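Local coordinates for protein xylose isomerase-like TIM barrel (Anabaena variabilis ATCC 29413, PDB 2QW5) that probably acts as a sugar isomerase or epimerase, with a zinc ion and D-xylose bound in a TIM barrel, at residues Thr93-Gln105 with Lys156-Lys168. Residues are numbered along the deposited sequence; the frame is centred on the assembly and turned at random.
Sequences TFDPSSNYPEQRQ and KVRYANAQPILDK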
loop_
_atom_site.group_PDB
_atom_site.type_symbol
_atom_site.label_atom_id
_atom_site.label_comp_id
_atom_site.label_asym_id
_atom_site.label_seq_id
_atom_site.Cartn_x
_atom_site.Cartn_y
_atom_site.Cartn_z
ATOM N N THR A 93 -13.801 -10.056 8.999
ATOM C CA THR A 93 -15.264 -10.160 9.201
ATOM C C THR A 93 -15.575 -11.086 10.384
ATOM O O THR A 93 -16.225 -10.665 11.364
ATOM C CB THR A 93 -15.965 -10.622 7.920
ATOM O OG1 THR A 93 -15.663 -9.677 6.887
ATOM C CG2 THR A 93 -17.454 -10.717 8.078
ATOM N N PHE A 94 -15.070 -12.315 10.321
ATOM C CA PHE A 94 -15.332 -13.343 11.341
ATOM C C PHE A 94 -14.305 -13.195 12.428
ATOM O O PHE A 94 -13.371 -14.008 12.563
ATOM C CB PHE A 94 -15.324 -14.732 10.728
ATOM C CG PHE A 94 -16.294 -14.888 9.627
ATOM C CD1 PHE A 94 -17.668 -14.627 9.835
ATOM C CD2 PHE A 94 -15.861 -15.265 8.356
ATOM C CE1 PHE A 94 -18.586 -14.757 8.784
ATOM C CE2 PHE A 94 -16.775 -15.402 7.300
ATOM C CZ PHE A 94 -18.135 -15.156 7.519
ATOM N N ASP A 95 -14.493 -12.136 13.226
ATOM C CA ASP A 95 -13.562 -11.738 14.283
ATOM C C ASP A 95 -14.205 -11.844 15.678
ATOM O O ASP A 95 -15.008 -10.986 16.064
ATOM C CB ASP A 95 -13.026 -10.329 13.998
ATOM C CG ASP A 95 -12.029 -9.835 15.039
ATOM O OD1 ASP A 95 -11.606 -10.602 15.932
ATOM O OD2 ASP A 95 -11.664 -8.638 14.955
ATOM N N PRO A 96 -13.812 -12.877 16.446
ATOM C CA PRO A 96 -14.358 -13.038 17.790
ATOM C C PRO A 96 -13.877 -12.046 18.827
ATOM O O PRO A 96 -14.433 -12.023 19.915
ATOM C CB PRO A 96 -13.938 -14.459 18.173
ATOM C CG PRO A 96 -12.691 -14.692 17.440
ATOM C CD PRO A 96 -12.916 -14.002 16.109
ATOM N N SER A 97 -12.853 -11.267 18.499
ATOM C CA SER A 97 -12.310 -10.220 19.363
ATOM C C SER A 97 -12.901 -8.839 19.039
ATOM O O SER A 97 -12.440 -7.816 19.579
ATOM C CB SER A 97 -10.773 -10.190 19.242
ATOM O OG SER A 97 -10.366 -9.780 17.941
ATOM N N SER A 98 -13.936 -8.781 18.206
ATOM C CA SER A 98 -14.598 -7.527 17.864
ATOM C C SER A 98 -15.222 -6.883 19.098
ATOM O O SER A 98 -15.565 -7.571 20.033
ATOM C CB SER A 98 -15.718 -7.759 16.854
ATOM O OG SER A 98 -16.457 -6.569 16.603
ATOM N N ASN A 99 -15.334 -5.564 19.092
ATOM C CA ASN A 99 -16.062 -4.867 20.152
ATOM C C ASN A 99 -17.567 -4.996 19.986
ATOM O O ASN A 99 -18.278 -4.677 20.923
ATOM C CB ASN A 99 -15.760 -3.378 20.165
ATOM C CG ASN A 99 -14.373 -3.073 20.593
ATOM O OD1 ASN A 99 -13.738 -3.804 21.369
ATOM N ND2 ASN A 99 -13.885 -1.942 20.111
ATOM N N TYR A 100 -18.042 -5.479 18.827
ATOM C CA TYR A 100 -19.467 -5.534 18.511
ATOM C C TYR A 100 -20.043 -6.944 18.740
ATOM O O TYR A 100 -19.621 -7.915 18.065
ATOM C CB TYR A 100 -19.707 -5.035 17.067
ATOM C CG TYR A 100 -18.984 -3.723 16.822
ATOM C CD1 TYR A 100 -19.199 -2.600 17.673
ATOM C CD2 TYR A 100 -18.047 -3.591 15.781
ATOM C CE1 TYR A 100 -18.493 -1.390 17.484
ATOM C CE2 TYR A 100 -17.346 -2.389 15.587
ATOM C CZ TYR A 100 -17.586 -1.287 16.455
ATOM O OH TYR A 100 -16.913 -0.117 16.274
ATOM N N PRO A 101 -21.010 -7.070 19.681
ATOM C CA PRO A 101 -21.638 -8.378 19.972
ATOM C C PRO A 101 -22.085 -9.215 18.778
ATOM O O PRO A 101 -21.768 -10.394 18.741
ATOM C CB PRO A 101 -22.828 -8.003 20.817
ATOM C CG PRO A 101 -22.354 -6.770 21.577
ATOM C CD PRO A 101 -21.537 -6.004 20.561
ATOM N N GLU A 102 -22.794 -8.633 17.806
ATOM C CA GLU A 102 -23.259 -9.381 16.602
ATOM C C GLU A 102 -22.100 -9.871 15.754
ATOM O O GLU A 102 -22.200 -10.922 15.100
ATOM C CB GLU A 102 -24.233 -8.544 15.734
ATOM C CG GLU A 102 -24.645 -9.198 14.375
ATOM C CD GLU A 102 -25.653 -8.399 13.568
ATOM O OE1 GLU A 102 -26.651 -7.948 14.152
ATOM O OE2 GLU A 102 -25.470 -8.258 12.340
ATOM N N GLN A 103 -21.009 -9.088 15.713
ATOM C CA GLN A 103 -19.836 -9.497 14.938
ATOM C C GLN A 103 -19.231 -10.734 15.603
ATOM O O GLN A 103 -18.941 -11.709 14.936
ATOM C CB GLN A 103 -18.772 -8.389 14.831
ATOM C CG GLN A 103 -17.662 -8.771 13.832
ATOM C CD GLN A 103 -16.783 -7.633 13.422
ATOM O OE1 GLN A 103 -16.695 -6.603 14.082
ATOM N NE2 GLN A 103 -16.060 -7.842 12.346
ATOM N N ARG A 104 -19.072 -10.685 16.928
ATOM C CA ARG A 104 -18.560 -11.825 17.718
ATOM C C ARG A 104 -19.411 -13.103 17.579
ATOM O O ARG A 104 -18.871 -14.222 17.466
ATOM C CB ARG A 104 -18.450 -11.450 19.199
ATOM C CG ARG A 104 -17.427 -10.391 19.451
ATOM C CD ARG A 104 -17.089 -10.268 20.906
ATOM N NE ARG A 104 -18.219 -9.919 21.763
ATOM C CZ ARG A 104 -18.470 -8.725 22.311
ATOM N NH1 ARG A 104 -17.720 -7.670 22.096
ATOM N NH2 ARG A 104 -19.524 -8.580 23.085
ATOM N N GLN A 105 -20.742 -12.935 17.592
ATOM C CA GLN A 105 -21.674 -14.077 17.434
ATOM C C GLN A 105 -21.588 -14.652 16.065
ATOM O O GLN A 105 -21.612 -15.877 15.914
ATOM C CB GLN A 105 -23.106 -13.694 17.744
ATOM C CG GLN A 105 -23.281 -13.396 19.226
ATOM C CD GLN A 105 -23.016 -14.622 20.081
ATOM O OE1 GLN A 105 -23.504 -15.719 19.766
ATOM N NE2 GLN A 105 -22.215 -14.458 21.130
ATOM N N LYS A 156 -5.185 -5.909 24.577
ATOM C CA LYS A 156 -5.840 -6.305 25.850
ATOM C C LYS A 156 -7.352 -6.298 25.717
ATOM O O LYS A 156 -8.018 -7.198 26.237
ATOM C CB LYS A 156 -5.454 -5.385 27.008
ATOM C CG LYS A 156 -3.994 -5.411 27.412
ATOM C CD LYS A 156 -3.756 -4.297 28.461
ATOM C CE LYS A 156 -2.300 -4.259 28.889
ATOM N NZ LYS A 156 -2.085 -3.260 29.965
ATOM N N VAL A 157 -7.878 -5.306 24.989
ATOM C CA VAL A 157 -9.326 -5.172 24.780
ATOM C C VAL A 157 -9.819 -6.291 23.848
ATOM O O VAL A 157 -10.848 -6.899 24.115
ATOM C CB VAL A 157 -9.724 -3.780 24.233
ATOM C CG1 VAL A 157 -11.262 -3.667 24.057
ATOM C CG2 VAL A 157 -9.190 -2.688 25.115
ATOM N N ARG A 158 -9.044 -6.592 22.797
ATOM C CA ARG A 158 -9.384 -7.644 21.843
ATOM C C ARG A 158 -9.387 -9.004 22.524
ATOM O O ARG A 158 -10.344 -9.784 22.364
ATOM C CB ARG A 158 -8.392 -7.652 20.664
ATOM C CG ARG A 158 -8.304 -6.319 19.891
ATOM C CD ARG A 158 -9.530 -6.019 19.017
ATOM N NE ARG A 158 -9.558 -6.959 17.891
ATOM C CZ ARG A 158 -8.852 -6.854 16.762
ATOM N NH1 ARG A 158 -8.072 -5.804 16.512
ATOM N NH2 ARG A 158 -8.946 -7.817 15.849
ATOM N N TYR A 159 -8.361 -9.276 23.332
ATOM C CA TYR A 159 -8.302 -10.538 24.079
ATOM C C TYR A 159 -9.486 -10.668 25.063
ATOM O O TYR A 159 -10.098 -11.716 25.127
ATOM C CB TYR A 159 -6.955 -10.727 24.779
ATOM C CG TYR A 159 -5.768 -10.895 23.832
ATOM C CD1 TYR A 159 -5.842 -11.712 22.697
ATOM C CD2 TYR A 159 -4.548 -10.297 24.118
ATOM C CE1 TYR A 159 -4.722 -11.860 21.832
ATOM C CE2 TYR A 159 -3.426 -10.432 23.266
ATOM C CZ TYR A 159 -3.517 -11.227 22.139
ATOM O OH TYR A 159 -2.406 -11.348 21.341
ATOM N N ALA A 160 -9.825 -9.593 25.789
ATOM C CA ALA A 160 -11.010 -9.593 26.695
ATOM C C ALA A 160 -12.330 -9.871 25.944
ATOM O O ALA A 160 -13.178 -10.651 26.426
ATOM C CB ALA A 160 -11.101 -8.309 27.488
ATOM N N ASN A 161 -12.477 -9.289 24.759
ATOM C CA ASN A 161 -13.654 -9.530 23.901
ATOM C C ASN A 161 -13.751 -10.985 23.462
ATOM O O ASN A 161 -14.843 -11.530 23.399
ATOM C CB ASN A 161 -13.610 -8.714 22.600
ATOM C CG ASN A 161 -13.709 -7.217 22.813
ATOM O OD1 ASN A 161 -14.181 -6.755 23.846
ATOM N ND2 ASN A 161 -13.275 -6.442 21.796
ATOM N N ALA A 162 -12.608 -11.593 23.140
ATOM C CA ALA A 162 -12.586 -12.950 22.565
ATOM C C ALA A 162 -12.707 -14.086 23.591
ATOM O O ALA A 162 -13.199 -15.168 23.248
ATOM C CB ALA A 162 -11.340 -13.132 21.677
ATOM N N GLN A 163 -12.282 -13.855 24.841
ATOM C CA GLN A 163 -12.241 -14.949 25.819
ATOM C C GLN A 163 -13.578 -15.706 26.019
ATOM O O GLN A 163 -13.585 -16.942 25.939
ATOM C CB GLN A 163 -11.652 -14.471 27.146
ATOM C CG GLN A 163 -10.149 -14.283 27.095
ATOM C CD GLN A 163 -9.582 -13.513 28.279
ATOM O OE1 GLN A 163 -10.200 -12.578 28.774
ATOM N NE2 GLN A 163 -8.365 -13.879 28.710
ATOM N N PRO A 164 -14.698 -14.976 26.255
ATOM C CA PRO A 164 -15.980 -15.686 26.405
ATOM C C PRO A 164 -16.451 -16.413 25.145
ATOM O O PRO A 164 -17.126 -17.420 25.259
ATOM C CB PRO A 164 -16.973 -14.571 26.801
ATOM C CG PRO A 164 -16.169 -13.373 27.043
ATOM C CD PRO A 164 -14.835 -13.520 26.432
ATOM N N ILE A 165 -16.068 -15.907 23.962
ATOM C CA ILE A 165 -16.447 -16.515 22.688
ATOM C C ILE A 165 -15.703 -17.820 22.476
ATOM O O ILE A 165 -16.317 -18.819 22.065
ATOM C CB ILE A 165 -16.239 -15.549 21.503
ATOM C CG1 ILE A 165 -17.117 -14.279 21.663
ATOM C CG2 ILE A 165 -16.509 -16.273 20.147
ATOM C CD1 ILE A 165 -18.650 -14.509 21.552
ATOM N N LEU A 166 -14.399 -17.820 22.764
ATOM C CA LEU A 166 -13.582 -19.033 22.679
ATOM C C LEU A 166 -14.025 -20.089 23.710
ATOM O O LEU A 166 -13.979 -21.297 23.417
ATOM C CB LEU A 166 -12.064 -18.724 22.767
ATOM C CG LEU A 166 -11.342 -18.330 21.466
ATOM C CD1 LEU A 166 -11.324 -19.529 20.485
ATOM C CD2 LEU A 166 -11.955 -17.167 20.784
ATOM N N ASP A 167 -14.477 -19.644 24.888
ATOM C CA ASP A 167 -14.946 -20.560 25.933
ATOM C C ASP A 167 -16.178 -21.309 25.381
ATOM O O ASP A 167 -16.252 -22.553 25.450
ATOM C CB ASP A 167 -15.271 -19.777 27.240
ATOM C CG ASP A 167 -14.695 -20.417 28.500
ATOM O OD1 ASP A 167 -14.472 -21.648 28.536
ATOM O OD2 ASP A 167 -14.444 -19.653 29.482
ATOM N N LYS A 168 -17.115 -20.557 24.780
ATOM C CA LYS A 168 -18.338 -21.134 24.186
ATOM C C LYS A 168 -18.012 -22.093 23.028
ATOM O O LYS A 168 -18.589 -23.193 22.894
ATOM C CB LYS A 168 -19.332 -20.054 23.723
ATOM C CG LYS A 168 -20.085 -19.335 24.859
ATOM C CD LYS A 168 -21.024 -20.277 25.635
ATOM C CE LYS A 168 -21.786 -19.571 26.756
ATOM N NZ LYS A 168 -20.892 -19.174 27.870
#
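Asp95 and Arg158 form a salt bridge, Asp95 OD2 to Arg158 NH2 at 3.0 Å, with carboxylate and guanidinium planes 63° apart. It joins the loop after the third strand of the TIM barrel to helix 148-176, which follows the fourth. CG of Asp95 stands anti to the backbone N (chi1 -179°), which brings the carboxylate within reach of the guanidinium. Its OD1 closes an Asx turn by accepting from the backbone N of Ser97. Pro96 turns its ring onto the helix, with Pro96 CB 3.7 Å from Ile165 CG2. Its carbonyl O receives a CA-H...O contact from Ala162. The two backbones come nearest at Ser97, whose CA lies 4.2 Å from Ala162 CA. Asn161 ND2 donates to Ser97 O at 2.7 Å, nearly straight at 170° but from above the carbonyl plane. Arg158 grips Ser97 OG side-on through NE (2.9 Å) and NH2 (3.2 Å), with OG close to the guanidinium plane, at its edge. Bends at chi2 and chi3 bring that edge round to the hydroxyl, and NH1 bonds to His154. A leucine in place of Arg158 has no N-H groups in its side chain and would probably leave Asp95 OD2 without this cationic partner and Ser97 OG without its two-nitrogen grip. The same Asn161 ND2 reaches Asn99 OD1 at 2.7 Å, the two amide planes being perpendicular. Arg104 NH1 bonds to Ser98 O within its own segment, while Arg104 CB packs 3.9 Å from Ile165 CD1.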